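Local structure of D-alanyl-D-alanine carboxypeptidase (Enterococcus faecalis V583, 5ZHF) at residues A[43-47]-A[48-52]; A[102-105]-A[106-109]; A[137-140]-A[141-144]. The protein uses a zinc ion to cleave the C-terminal D-alanine from peptidoglycan-derived pentapeptides, an activity linked to vancomycin resistance. All blocks are in the same frame, centred on the assembly; numbering follows the deposited sequence.

Contact 1: residues A[43-47]-A[48-52]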
ATOM      1  N   LEU A  43       7.801  -9.636   5.975  1.00 19.89           N
ATOM      2  CA  LEU A  43       7.265  -8.968   7.159  1.00 21.50           C
ATOM      3  C   LEU A  43       8.044  -7.707   7.529  1.00 21.14           C
ATOM      4  O   LEU A  43       7.807  -7.132   8.604  1.00 22.28           O
ATOM      5  CB  LEU A  43       7.242  -9.938   8.344  1.00 22.49           C
ATOM      6  CG  LEU A  43       6.142 -10.981   8.349  1.00 25.95           C
ATOM      7  CD1 LEU A  43       6.313 -11.857   9.589  1.00 28.86           C
ATOM      8  CD2 LEU A  43       4.763 -10.336   8.332  1.00 26.17           C
ATOM      9  N   ILE A  44       8.936  -7.247   6.651  1.00 21.98           N
ATOM     10  CA  ILE A  44       9.676  -6.032   6.879  1.00 21.61           C
ATOM     11  C   ILE A  44       8.754  -4.832   7.180  1.00 23.52           C
ATOM     12  O   ILE A  44       7.747  -4.631   6.502  1.00 20.64           O
ATOM     13  CB  ILE A  44      10.668  -5.717   5.732  1.00 22.69           C
ATOM     14  CG1 ILE A  44      11.580  -4.554   6.141  1.00 24.32           C
ATOM     15  CG2 ILE A  44       9.949  -5.456   4.410  1.00 21.77           C
ATOM     16  CD1 ILE A  44      12.732  -4.301   5.178  1.00 24.38           C
ATOM     17  N   LEU A  45       9.062  -4.115   8.255  1.00 23.02           N
ATOM     18  CA  LEU A  45       8.287  -2.965   8.668  1.00 23.35           C
ATOM     19  C   LEU A  45       8.888  -1.683   8.125  1.00 22.99           C
ATOM     20  O   LEU A  45      10.042  -1.347   8.424  1.00 23.73           O
ATOM     21  CB  LEU A  45       8.195  -2.928  10.196  1.00 23.96           C
ATOM     22  CG  LEU A  45       7.304  -1.827  10.782  1.00 25.25           C
ATOM     23  CD1 LEU A  45       5.881  -1.915  10.233  1.00 24.97           C
ATOM     24  CD2 LEU A  45       7.280  -1.897  12.305  1.00 25.71           C
ATOM     25  N   VAL A  46       8.106  -0.953   7.309  1.00 24.32           N
ATOM     26  CA  VAL A  46       8.496   0.360   6.803  1.00 24.00           C
ATOM     27  C   VAL A  46       7.400   1.355   7.170  1.00 25.35           C
ATOM     28  O   VAL A  46       6.242   1.192   6.794  1.00 24.41           O
ATOM     29  CB  VAL A  46       8.753   0.373   5.275  1.00 25.34           C
ATOM     30  CG1 VAL A  46       9.010   1.785   4.765  1.00 25.56           C
ATOM     31  CG2 VAL A  46       9.942  -0.524   4.968  1.00 25.38           C
ATOM     32  N   ASN A  47       7.782   2.386   7.900  1.00 24.91           N
ATOM     33  CA  ASN A  47       6.886   3.444   8.313  1.00 26.45           C
ATOM     34  C   ASN A  47       7.714   4.644   8.723  1.00 28.29           C
ATOM     35  O   ASN A  47       8.871   4.631   8.517  1.00 30.30           O
ATOM     36  CB  ASN A  47       5.891   3.019   9.379  1.00 26.41           C
ATOM     37  CG  ASN A  47       6.524   2.653  10.706  1.00 27.68           C
ATOM     38  OD1 ASN A  47       7.646   2.949  10.994  1.00 27.09           O
ATOM     39  ND2 ASN A  47       5.755   2.021  11.514  1.00 27.44           N
ATOM     40  N   ARG A  48       7.124   5.664   9.313  1.00 32.65           N
ATOM     41  CA  ARG A  48       7.921   6.838   9.747  1.00 33.84           C
ATOM     42  C   ARG A  48       9.024   6.518  10.777  1.00 34.30           C
ATOM     43  O   ARG A  48      10.009   7.176  10.859  1.00 31.93           O
ATOM     44  CB  ARG A  48       6.997   7.944  10.193  1.00 39.87           C
ATOM     45  CG  ARG A  48       5.924   8.177   9.161  1.00 41.70           C
ATOM     46  CD  ARG A  48       5.274   9.531   9.299  1.00 50.22           C
ATOM     47  NE  ARG A  48       4.370   9.648  10.428  1.00 53.54           N
ATOM     48  CZ  ARG A  48       3.057   9.510  10.341  1.00 57.42           C
ATOM     49  NH1 ARG A  48       2.285   9.634  11.412  1.00 54.92           N
ATOM     50  NH2 ARG A  48       2.523   9.285   9.169  1.00 57.64           N
ATOM     51  N   GLN A  49       8.830   5.482  11.569  1.00 34.95           N
ATOM     52  CA  GLN A  49       9.822   5.063  12.561  1.00 34.89           C
ATOM     53  C   GLN A  49      10.775   3.948  12.082  1.00 33.78           C
ATOM     54  O   GLN A  49      11.660   3.547  12.784  1.00 30.49           O
ATOM     55  CB  GLN A  49       9.098   4.607  13.846  1.00 36.23           C
ATOM     56  CG  GLN A  49       8.313   5.695  14.552  1.00 37.01           C
ATOM     57  CD  GLN A  49       7.092   6.193  13.779  1.00 37.08           C
ATOM     58  OE1 GLN A  49       6.919   7.347  13.546  1.00 34.16           O
ATOM     59  NE2 GLN A  49       6.257   5.271  13.397  1.00 39.03           N
ATOM     60  N   ASN A  50      10.567   3.474  10.863  1.00 30.96           N
ATOM     61  CA  ASN A  50      11.281   2.363  10.311  1.00 29.25           C
ATOM     62  C   ASN A  50      11.575   2.628   8.820  1.00 29.04           C
ATOM     63  O   ASN A  50      10.857   2.130   7.961  1.00 29.29           O
ATOM     64  CB  ASN A  50      10.466   1.083  10.496  1.00 31.18           C
ATOM     65  CG  ASN A  50      10.328   0.676  11.963  1.00 32.08           C
ATOM     66  OD1 ASN A  50       9.421   1.123  12.680  1.00 35.91           O
ATOM     67  ND2 ASN A  50      11.216  -0.184  12.401  1.00 30.90           N
ATOM     68  N   PRO A  51      12.631   3.409   8.515  1.00 27.46           N
ATOM     69  CA  PRO A  51      12.991   3.669   7.133  1.00 25.73           C
ATOM     70  C   PRO A  51      13.451   2.410   6.412  1.00 24.20           C
ATOM     71  O   PRO A  51      13.880   1.458   7.065  1.00 25.14           O
ATOM     72  CB  PRO A  51      14.188   4.635   7.240  1.00 28.39           C
ATOM     73  CG  PRO A  51      14.145   5.153   8.614  1.00 28.70           C
ATOM     74  CD  PRO A  51      13.566   4.064   9.448  1.00 28.67           C
ATOM     75  N   ILE A  52      13.398   2.435   5.085  1.00 25.17           N
ATOM     76  CA  ILE A  52      13.960   1.334   4.296  1.00 26.87           C
ATOM     77  C   ILE A  52      15.455   1.302   4.565  1.00 28.24           C
ATOM     78  O   ILE A  52      16.092   2.360   4.561  1.00 27.75           O
ATOM     79  CB  ILE A  52      13.693   1.497   2.793  1.00 28.82           C
ATOM     80  CG1 ILE A  52      12.198   1.292   2.564  1.00 31.44           C
ATOM     81  CG2 ILE A  52      14.440   0.458   1.971  1.00 29.79           C
ATOM     82  CD1 ILE A  52      11.780   1.452   1.145  1.00 32.78           C
TER
HETATM   83  O   HOH W   1      12.683  -1.095   7.429  1.00 31.07           O

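Contact 2: residues A[102-105]-A[106-109]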
ATOM      1  N   LYS A 102      10.433   9.836  -7.190  1.00 21.55           N
ATOM      2  CA  LYS A 102       8.981   9.732  -7.438  1.00 21.86           C
ATOM      3  C   LYS A 102       8.204   9.979  -6.145  1.00 20.69           C
ATOM      4  O   LYS A 102       7.220  10.760  -6.135  1.00 21.47           O
ATOM      5  CB  LYS A 102       8.595   8.383  -8.063  1.00 23.40           C
ATOM      6  CG  LYS A 102       7.100   8.200  -8.374  1.00 24.30           C
ATOM      7  CD  LYS A 102       6.553   9.304  -9.285  1.00 26.94           C
ATOM      8  CE  LYS A 102       5.344   8.909 -10.127  1.00 31.52           C
ATOM      9  NZ  LYS A 102       5.336   9.626 -11.448  1.00 33.16           N
ATOM     10  N   GLN A 103       8.660   9.367  -5.062  1.00 20.30           N
ATOM     11  CA  GLN A 103       8.020   9.530  -3.761  1.00 20.97           C
ATOM     12  C   GLN A 103       8.021  11.001  -3.326  1.00 21.61           C
ATOM     13  O   GLN A 103       6.992  11.499  -2.859  1.00 21.30           O
ATOM     14  CB  GLN A 103       8.684   8.660  -2.684  1.00 21.43           C
ATOM     15  CG  GLN A 103       7.933   8.607  -1.364  1.00 22.30           C
ATOM     16  CD  GLN A 103       6.540   7.989  -1.446  1.00 22.10           C
ATOM     17  OE1 GLN A 103       6.238   7.210  -2.346  1.00 21.64           O
ATOM     18  NE2 GLN A 103       5.687   8.328  -0.476  1.00 20.91           N
ATOM     19  N   GLN A 104       9.167  11.667  -3.486  1.00 21.83           N
ATOM     20  CA  GLN A 104       9.282  13.110  -3.187  1.00 22.43           C
ATOM     21  C   GLN A 104       8.266  13.920  -3.998  1.00 23.31           C
ATOM     22  O   GLN A 104       7.605  14.808  -3.470  1.00 23.97           O
ATOM     23  CB  GLN A 104      10.702  13.627  -3.491  1.00 24.13           C
ATOM     24  CG  GLN A 104      10.937  15.067  -3.048  1.00 26.03           C
ATOM     25  CD  GLN A 104      10.996  15.171  -1.550  1.00 29.50           C
ATOM     26  OE1 GLN A 104      11.933  14.666  -0.935  1.00 31.53           O
ATOM     27  NE2 GLN A 104       9.968  15.764  -0.943  1.00 30.48           N
ATOM     28  N   GLU A 105       8.142  13.613  -5.281  1.00 21.41           N
ATOM     29  CA  GLU A 105       7.228  14.349  -6.159  1.00 21.76           C
ATOM     30  C   GLU A 105       5.762  14.155  -5.761  1.00 23.12           C
ATOM     31  O   GLU A 105       4.974  15.111  -5.774  1.00 23.46           O
ATOM     32  CB  GLU A 105       7.446  13.941  -7.620  1.00 22.77           C
ATOM     33  CG  GLU A 105       8.790  14.404  -8.159  1.00 21.95           C
ATOM     34  CD  GLU A 105       9.129  13.873  -9.540  1.00 23.88           C
ATOM     35  OE1 GLU A 105       8.265  13.239 -10.183  1.00 24.87           O
ATOM     36  OE2 GLU A 105      10.274  14.110  -9.985  1.00 24.86           O
ATOM     37  N   ILE A 106       5.421  12.932  -5.424  1.00 22.14           N
ATOM     38  CA  ILE A 106       4.084  12.647  -4.991  1.00 23.48           C
ATOM     39  C   ILE A 106       3.818  13.367  -3.681  1.00 24.14           C
ATOM     40  O   ILE A 106       2.788  13.917  -3.518  1.00 24.87           O
ATOM     41  CB  ILE A 106       3.821  11.141  -4.902  1.00 25.19           C
ATOM     42  CG1 ILE A 106       3.862  10.571  -6.293  1.00 26.26           C
ATOM     43  CG2 ILE A 106       2.486  10.863  -4.246  1.00 26.69           C
ATOM     44  CD1 ILE A 106       3.652   9.093  -6.362  1.00 27.68           C
HETATM   45  N   MSE A 107       4.790  13.372  -2.772  1.00 25.77           N
HETATM   46  CA  MSE A 107       4.636  14.056  -1.494  1.00 27.77           C
HETATM   47  C   MSE A 107       4.475  15.549  -1.662  1.00 25.88           C
HETATM   48  O   MSE A 107       3.631  16.162  -0.973  1.00 26.23           O
HETATM   49  CB  MSE A 107       5.857  13.778  -0.624  1.00 32.37           C
HETATM   50  CG  MSE A 107       5.725  14.456   0.735  1.00 41.99           C
HETATM   51 SE   MSE A 107       7.314  14.054   1.827  1.00 58.80          SE
HETATM   52  CE  MSE A 107       6.794  15.051   3.444  1.00 50.24           C
ATOM     53  N   ASP A 108       5.259  16.142  -2.558  1.00 25.89           N
ATOM     54  CA  ASP A 108       5.214  17.559  -2.833  1.00 25.56           C
ATOM     55  C   ASP A 108       3.901  17.966  -3.459  1.00 25.24           C
ATOM     56  O   ASP A 108       3.389  18.996  -3.174  1.00 23.55           O
ATOM     57  CB  ASP A 108       6.368  17.949  -3.747  1.00 26.85           C
ATOM     58  CG  ASP A 108       7.700  17.886  -3.068  1.00 27.33           C
ATOM     59  OD1 ASP A 108       7.769  17.732  -1.861  1.00 31.02           O
ATOM     60  OD2 ASP A 108       8.678  18.014  -3.771  1.00 28.94           O
ATOM     61  N   GLU A 109       3.376  17.143  -4.330  1.00 25.48           N
ATOM     62  CA  GLU A 109       2.075  17.418  -4.950  1.00 27.17           C
ATOM     63  C   GLU A 109       0.956  17.422  -3.905  1.00 24.57           C
ATOM     64  O   GLU A 109       0.056  18.257  -3.979  1.00 24.54           O
ATOM     65  CB  GLU A 109       1.785  16.458  -6.120  1.00 31.30           C
ATOM     66  CG  GLU A 109       2.613  16.839  -7.348  1.00 36.36           C
ATOM     67  CD  GLU A 109       2.480  15.914  -8.557  1.00 45.59           C
ATOM     68  OE1 GLU A 109       2.323  16.444  -9.704  1.00 47.00           O
ATOM     69  OE2 GLU A 109       2.558  14.667  -8.376  1.00 51.21           O
TER

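Contact 3: residues A[137-140]-A[141-144]. With ZN (zinc ion), chain C.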
ATOM      1  N   THR A 137      10.466   6.220   3.692  1.00 24.12           N
ATOM      2  CA  THR A 137       9.542   5.623   4.629  1.00 23.68           C
ATOM      3  C   THR A 137       8.260   5.133   3.970  1.00 21.87           C
ATOM      4  O   THR A 137       7.324   4.806   4.681  1.00 23.53           O
ATOM      5  CB  THR A 137       9.180   6.607   5.770  1.00 23.87           C
ATOM      6  OG1 THR A 137       8.447   7.732   5.258  1.00 25.52           O
ATOM      7  CG2 THR A 137      10.437   7.108   6.441  1.00 24.64           C
ATOM      8  N   SER A 138       8.236   5.034   2.628  1.00 21.72           N
ATOM      9  CA  SER A 138       7.066   4.503   1.921  1.00 20.39           C
ATOM     10  C   SER A 138       7.253   3.031   1.630  1.00 20.46           C
ATOM     11  O   SER A 138       8.297   2.632   1.127  1.00 20.56           O
ATOM     12  CB  SER A 138       6.874   5.183   0.567  1.00 21.00           C
ATOM     13  OG  SER A 138       5.740   4.609  -0.079  1.00 20.62           O
ATOM     14  N   GLU A 139       6.213   2.234   1.861  1.00 19.02           N
ATOM     15  CA  GLU A 139       6.206   0.872   1.409  1.00 20.01           C
ATOM     16  C   GLU A 139       6.333   0.781  -0.105  1.00 19.41           C
ATOM     17  O   GLU A 139       6.728  -0.255  -0.614  1.00 20.26           O
ATOM     18  CB  GLU A 139       4.927   0.144   1.798  1.00 20.61           C
ATOM     19  CG  GLU A 139       4.764  -0.114   3.269  1.00 20.74           C
ATOM     20  CD  GLU A 139       3.580  -0.994   3.567  1.00 20.76           C
ATOM     21  OE1 GLU A 139       2.553  -0.940   2.839  1.00 19.60           O
ATOM     22  OE2 GLU A 139       3.667  -1.771   4.536  1.00 20.60           O
ATOM     23  N   HIS A 140       5.958   1.823  -0.837  1.00 20.63           N
ATOM     24  CA  HIS A 140       6.112   1.769  -2.282  1.00 19.99           C
ATOM     25  C   HIS A 140       7.555   1.625  -2.706  1.00 19.74           C
ATOM     26  O   HIS A 140       7.833   1.087  -3.761  1.00 19.70           O
ATOM     27  CB  HIS A 140       5.447   2.941  -2.978  1.00 20.36           C
ATOM     28  CG  HIS A 140       3.954   2.858  -2.971  1.00 20.90           C
ATOM     29  ND1 HIS A 140       3.254   2.165  -3.936  1.00 20.55           N
ATOM     30  CD2 HIS A 140       3.028   3.357  -2.113  1.00 21.20           C
ATOM     31  CE1 HIS A 140       1.958   2.244  -3.677  1.00 20.87           C
ATOM     32  NE2 HIS A 140       1.792   2.958  -2.579  1.00 18.95           N
ATOM     33  N   GLN A 141       8.477   2.071  -1.875  1.00 21.60           N
ATOM     34  CA  GLN A 141       9.885   1.921  -2.191  1.00 22.10           C
ATOM     35  C   GLN A 141      10.433   0.502  -1.918  1.00 22.74           C
ATOM     36  O   GLN A 141      11.582   0.207  -2.259  1.00 22.68           O
ATOM     37  CB  GLN A 141      10.679   2.983  -1.453  1.00 22.99           C
ATOM     38  CG  GLN A 141      10.296   4.395  -1.849  1.00 23.54           C
ATOM     39  CD  GLN A 141      11.010   5.425  -1.028  1.00 24.76           C
ATOM     40  OE1 GLN A 141      10.446   5.957  -0.059  1.00 23.89           O
ATOM     41  NE2 GLN A 141      12.291   5.683  -1.368  1.00 25.79           N
ATOM     42  N   LEU A 142       9.625  -0.370  -1.323  1.00 21.30           N
ATOM     43  CA  LEU A 142       9.989  -1.782  -1.189  1.00 21.39           C
ATOM     44  C   LEU A 142       9.707  -2.600  -2.420  1.00 21.08           C
ATOM     45  O   LEU A 142      10.330  -3.648  -2.621  1.00 22.16           O
ATOM     46  CB  LEU A 142       9.227  -2.445  -0.046  1.00 22.95           C
ATOM     47  CG  LEU A 142       9.504  -1.960   1.369  1.00 24.04           C
ATOM     48  CD1 LEU A 142       8.415  -2.432   2.329  1.00 25.21           C
ATOM     49  CD2 LEU A 142      10.882  -2.440   1.784  1.00 23.46           C
ATOM     50  N   GLY A 143       8.700  -2.203  -3.205  1.00 20.87           N
ATOM     51  CA  GLY A 143       8.153  -3.085  -4.230  1.00 19.33           C
ATOM     52  C   GLY A 143       7.111  -4.060  -3.704  1.00 18.46           C
ATOM     53  O   GLY A 143       6.613  -4.894  -4.468  1.00 18.35           O
ATOM     54  N   LEU A 144       6.755  -3.968  -2.412  1.00 18.15           N
ATOM     55  CA  LEU A 144       5.807  -4.874  -1.774  1.00 19.24           C
ATOM     56  C   LEU A 144       4.409  -4.290  -1.658  1.00 18.67           C
ATOM     57  O   LEU A 144       3.515  -4.988  -1.184  1.00 20.42           O
ATOM     58  CB  LEU A 144       6.303  -5.267  -0.365  1.00 20.05           C
ATOM     59  CG  LEU A 144       7.612  -6.067  -0.378  1.00 19.10           C
ATOM     60  CD1 LEU A 144       7.995  -6.476   1.036  1.00 20.35           C
ATOM     61  CD2 LEU A 144       7.492  -7.296  -1.260  1.00 19.73           C
TER
HETATM   62 ZN    ZN C 301      -0.003   3.452  -1.595  1.00 19.60          ZN
HETATM   63  O   HOH W   2      -0.895   5.368  -0.922  1.00 19.59           O

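Contact 1: residues A[43-47]-A[48-52]
Asn47 and Asn50 lie side by side at the two ends of a type I beta turn, their side chains pointing the same way with the amide planes 55° apart. The backbone on the two arms of the turn is joined reciprocally: Asn47 N donates to Asn50 O at 3.1 Å, and Asn50 N donates back to Asn47 O at 3.1 Å, a single antiparallel hydrogen-bonded pair. With chi1 at 65°, the Asn47 amide folds over the turn, and its OD1 accepts from Gln49 N at 2.9 Å, an Asx turn set inside the beta turn. That donor arrives from above the plane of the Asn47 amide, and the bond is bent, 130° at the hydrogen. Gln49 bends at chi2, which brings its amide back beside that of Asn47. One residue earlier, the backbones close up through a CA-H...O contact from Val46 CA to Asn50 O, 3.2 Å. Leu45 lays CD2 against the terminal amide of Asn50, while on Val46 both methyls meet Ile52 CG1, the nearer being CG2 at 3.8 Å. A water donates to Leu45 O and Pro51 O and so ties the two arms together beyond the turn. The hairpin-like loop precedes strand 60-62: Leu45 packs on helix 212-218, where Glu213 takes the Asn47 ND2 bond, Arg48 NH2 reaches Gly186 O, and Val46 rests on Leu142 and Ile52 on Gln141, in the loop before strand 145-150.

Contact 2: residues A[102-105]-A[106-109]
Lys102 O, Gln103 O, Gln104 O and Glu105 O accept in turn from the N-H groups of Ile106, Met107, Asp108 and Glu109, the regular i to i+4 bonding of an alpha helix within 100-116. The Ile106 bond points nearly straight down the carbonyl of Lys102, whereas the next three donors tilt somewhat out of the carbonyl planes. On one side of the helix Ile106 holds CG1 over Lys102 O at 3.4 Å and extends CD1 toward the lysine, whose CG, CD and CE all lie about 4.1 Å from CD1. A bend at chi2 of Lys102 (56°) brings the chain past the isoleucine methyl, in a loose hydrocarbon contact. Met107, a selenomethionine, is fully extended and runs away from the preceding turn to touch Val134. Gln103 belongs to the substrate-binding site; its amide is gripped at both ends, OE1 by Arg98 and NE2 by Ala133 O, consistent with a fixed rotation of the group. Glu109 leans its CG on Glu105 O at 3.3 Å. The polar side-chain link of this stretch joins Gln104 to Asp108. Gln104 bends at chi2 (71°) to bring its amide round, and NE2 donates to Asp108 OD1 at 3.1 Å, with OD1 nearly in the amide plane of Gln104 but NE2 above the carboxylate plane of Asp108.

Contact 3: residues A[137-140]-A[141-144]
The zinc site of this peptidase is built partly on the tight turn in which Ser138 O accepts from Gln141 N at 3.1 Å and Glu139 O from Leu142 N at 3.0 Å. Both donors come from above the carbonyl planes, in the short i to i+3 spacing of a 3-10 turn; a weak bond from Gly143 N to His140 O, 3.4 Å, follows. At the start of the turn, Ser138 OG accepts from His140 N at 2.9 Å, an ST turn, and sits in plane at the edge of the imidazole. A chi1 of 179° turns Ser138 OG away from its own N and beside its carbonyl carbon, within reach of the N-H of His140. His140 NE2 binds the zinc ion at 2.1 Å, while ND1 is held by Gly96 O, which together with the zinc bond helps fix how the ring is turned; Asp147, His193 and a water complete the metal site. Ser138, His140, Gly143 and Asp147 fit the SxHxxGxAxD signature of the M15 peptidases. Gly143 has a positive phi (84°), at which a side chain would press on the preceding carbonyl oxygen. Ser138, a substrate-binding residue, also makes a weak hydrogen bond to Gln103. Gln141 sets CB 3.5 Å from Ser138 O, and its extended chain brings OE1 to the N-H of Gly136. Leu142 lays CB and CD1 along Glu139 O; the Glu139 carboxylate is engaged elsewhere: OE2 forms salt bridges with Arg176 and Arg195, and OE1 accepts from His193 NE2, a second-shell hold on a metal ligand.

Contact 3 is the hub: its centre is 9 Å from that of contact 1 and 14 Å from that of contact 2, and it touches both. Residues 43-52 pack against the zinc-binding turn, with Val46 CG2 3.6 Å from Leu142 CD1. From the helix, Gln103 CD lies 3.5 Å from Ser138 CB, so two substrate-binding residues of different segments meet directly. Contacts 1 and 2 do not touch; their nearest atoms are about 8 Å apart. Measured from nearest side-chain atoms, the zinc ion lies about 7 Å from Gln103 but about 11 Å from Val46, so contact 1 is farther from the metal, though Val46 lies about 6 Å from Ser138 between side chains.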